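Local coordinates for racemase, putative (Roseobacter denitrificans, PDB 3TCS), which is a magnesium-binding TIM-barrel protein of the mandelate racemase/muconate lactonizing enzyme family that may act as a hydro-lyase, at residues B[355-359]-B[360-364]. Numbering follows the deposited sequence.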
ATOM      1  N   GLU B 355     -27.617 -18.605  -2.965  1.00 11.33           N
ATOM      2  CA  GLU B 355     -28.256 -19.892  -2.720  1.00 12.37           C
ATOM      3  C   GLU B 355     -27.455 -20.923  -3.514  1.00 11.94           C
ATOM      4  O   GLU B 355     -27.161 -20.711  -4.692  1.00 11.40           O
ATOM      5  CB  GLU B 355     -29.707 -19.882  -3.208  1.00 15.61           C
ATOM      6  CG  GLU B 355     -30.624 -18.945  -2.439  1.00 21.24           C
ATOM      7  CD  GLU B 355     -32.060 -19.003  -2.934  1.00 27.28           C
ATOM      8  OE1 GLU B 355     -32.664 -20.094  -2.874  1.00 29.36           O
ATOM      9  OE2 GLU B 355     -32.584 -17.961  -3.388  1.00 31.02           O
ATOM     10  N   ILE B 356     -27.099 -22.033  -2.874  1.00 11.37           N
ATOM     11  CA  ILE B 356     -26.326 -23.074  -3.544  1.00 12.06           C
ATOM     12  C   ILE B 356     -27.206 -24.190  -4.095  1.00 14.73           C
ATOM     13  O   ILE B 356     -28.113 -24.671  -3.415  1.00 14.13           O
ATOM     14  CB  ILE B 356     -25.280 -23.695  -2.585  1.00 10.96           C
ATOM     15  CG1 ILE B 356     -24.243 -22.639  -2.188  1.00 10.50           C
ATOM     16  CG2 ILE B 356     -24.576 -24.877  -3.257  1.00 11.47           C
ATOM     17  CD1 ILE B 356     -23.352 -22.196  -3.329  1.00  9.64           C
ATOM     18  N   GLU B 357     -26.928 -24.591  -5.332  1.00 15.29           N
ATOM     19  CA  GLU B 357     -27.668 -25.661  -5.996  1.00 17.83           C
ATOM     20  C   GLU B 357     -26.675 -26.788  -6.265  1.00 16.33           C
ATOM     21  O   GLU B 357     -25.832 -26.679  -7.154  1.00 13.38           O
ATOM     22  CB  GLU B 357     -28.253 -25.166  -7.329  1.00 20.63           C
ATOM     23  CG  GLU B 357     -28.996 -23.839  -7.239  1.00 24.26           C
ATOM     24  CD  GLU B 357     -29.568 -23.385  -8.576  1.00 25.17           C
ATOM     25  OE1 GLU B 357     -29.679 -22.156  -8.775  1.00 24.86           O
ATOM     26  OE2 GLU B 357     -29.918 -24.245  -9.420  1.00 25.51           O
ATOM     27  N   ASP B 358     -26.769 -27.858  -5.484  1.00 16.11           N
ATOM     28  CA  ASP B 358     -25.876 -29.003  -5.631  1.00 15.57           C
ATOM     29  C   ASP B 358     -24.416 -28.580  -5.825  1.00 14.69           C
ATOM     30  O   ASP B 358     -23.792 -28.902  -6.834  1.00 14.19           O
ATOM     31  CB  ASP B 358     -26.333 -29.876  -6.801  1.00 21.40           C
ATOM     32  CG  ASP B 358     -25.571 -31.188  -6.880  1.00 27.54           C
ATOM     33  OD1 ASP B 358     -25.411 -31.855  -5.832  1.00 29.42           O
ATOM     34  OD2 ASP B 358     -25.139 -31.557  -7.994  1.00 31.29           O
ATOM     35  N   GLY B 359     -23.888 -27.840  -4.855  1.00 12.95           N
ATOM     36  CA  GLY B 359     -22.502 -27.406  -4.914  1.00 11.82           C
ATOM     37  C   GLY B 359     -22.174 -26.318  -5.918  1.00 11.61           C
ATOM     38  O   GLY B 359     -21.006 -26.004  -6.132  1.00 12.07           O
ATOM     39  N   HIS B 360     -23.198 -25.739  -6.535  1.00 10.80           N
ATOM     40  CA  HIS B 360     -22.989 -24.681  -7.514  1.00 10.46           C
ATOM     41  C   HIS B 360     -23.705 -23.395  -7.140  1.00  9.29           C
ATOM     42  O   HIS B 360     -24.796 -23.426  -6.567  1.00  9.69           O
ATOM     43  CB  HIS B 360     -23.484 -25.118  -8.898  1.00 11.73           C
ATOM     44  CG  HIS B 360     -22.638 -26.168  -9.546  1.00 12.05           C
ATOM     45  ND1 HIS B 360     -22.558 -27.459  -9.071  1.00 14.82           N
ATOM     46  CD2 HIS B 360     -21.825 -26.115 -10.629  1.00 12.76           C
ATOM     47  CE1 HIS B 360     -21.733 -28.156  -9.832  1.00 13.96           C
ATOM     48  NE2 HIS B 360     -21.273 -27.363 -10.785  1.00 12.57           N
ATOM     49  N   ALA B 361     -23.079 -22.268  -7.469  1.00  8.74           N
ATOM     50  CA  ALA B 361     -23.666 -20.955  -7.233  1.00  9.52           C
ATOM     51  C   ALA B 361     -24.180 -20.549  -8.611  1.00 10.77           C
ATOM     52  O   ALA B 361     -23.804 -21.163  -9.613  1.00 11.18           O
ATOM     53  CB  ALA B 361     -22.609 -19.978  -6.746  1.00 10.35           C
ATOM     54  N   ARG B 362     -25.025 -19.527  -8.686  1.00 10.45           N
ATOM     55  CA  ARG B 362     -25.561 -19.141  -9.983  1.00  9.17           C
ATOM     56  C   ARG B 362     -25.536 -17.661 -10.319  1.00  8.13           C
ATOM     57  O   ARG B 362     -25.890 -16.817  -9.498  1.00  8.49           O
ATOM     58  CB  ARG B 362     -27.007 -19.637 -10.121  1.00 10.23           C
ATOM     59  CG  ARG B 362     -27.679 -19.256 -11.436  1.00 11.98           C
ATOM     60  CD  ARG B 362     -29.197 -19.450 -11.374  1.00 15.92           C
ATOM     61  NE  ARG B 362     -29.606 -20.853 -11.315  1.00 17.15           N
ATOM     62  CZ  ARG B 362     -29.612 -21.685 -12.353  1.00 20.94           C
ATOM     63  NH1 ARG B 362     -29.225 -21.270 -13.554  1.00 21.28           N
ATOM     64  NH2 ARG B 362     -30.015 -22.942 -12.190  1.00 22.17           N
ATOM     65  N   VAL B 363     -25.104 -17.360 -11.537  1.00  7.66           N
ATOM     66  CA  VAL B 363     -25.111 -15.991 -12.037  1.00  8.41           C
ATOM     67  C   VAL B 363     -26.373 -15.962 -12.885  1.00  9.97           C
ATOM     68  O   VAL B 363     -26.510 -16.748 -13.829  1.00 10.13           O
ATOM     69  CB  VAL B 363     -23.903 -15.686 -12.949  1.00  8.93           C
ATOM     70  CG1 VAL B 363     -24.108 -14.337 -13.637  1.00  9.40           C
ATOM     71  CG2 VAL B 363     -22.624 -15.668 -12.132  1.00  8.17           C
ATOM     72  N   THR B 364     -27.305 -15.080 -12.545  1.00 11.00           N
ATOM     73  CA  THR B 364     -28.552 -14.989 -13.289  1.00 12.27           C
ATOM     74  C   THR B 364     -28.434 -14.000 -14.441  1.00 13.33           C
ATOM     75  O   THR B 364     -27.396 -13.363 -14.621  1.00 12.63           O
ATOM     76  CB  THR B 364     -29.704 -14.552 -12.370  1.00 13.30           C
ATOM     77  OG1 THR B 364     -29.559 -13.165 -12.047  1.00 12.65           O
ATOM     78  CG2 THR B 364     -29.685 -15.360 -11.091  1.00 14.64           C
TER
HETATM   79  O   HOH W   1     -25.841 -18.587  -6.189  1.00 13.40           O
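Glu-357 and Arg-362 form a salt bridge beside a tight hairpin turn. The guanidinium comes side-on: NE of Arg-362 donates to Glu-357 OE1 (2.9 Å), and NH2 to OE2, both on the syn sides of the oxygens. The two planes stand 39° apart. Arg-362 bends at chi3, while Glu-357 runs extended beyond CG to meet it. Shortening Arg-362 to an alanine would probably leave the Glu-357 carboxylate without its two-pronged partner and free to turn.

Backbone bonds close the type I' turn. Glu-357 N gives a nearly straight bond to His-360 O (2.7 Å), and His-360 N returns one to Glu-357 O from above the carbonyl plane. Gly-359 adopts positive phi easily; Asp-358 takes it too, at 44°. A water links Glu-355 O to Arg-362 N where the two arms of the hairpin separate.

Histidine suits position 360 because its imidazole supplies an N-H for a backbone carbonyl: His-360 ND1 donates to Asp-358 O (2.9 Å), which lies in the ring plane, though ND1 stands above the carbonyl plane.

Apolar contact is slight, Ile-356 CD1 lying 4.1 Å from Ala-361 CB. Strand 360-363 runs antiparallel to barrel strand 132-139; small Ala-361 fits against Met-319 of helix 314-322, and apolar Ile-356 against Phe-334 of strand 332-335.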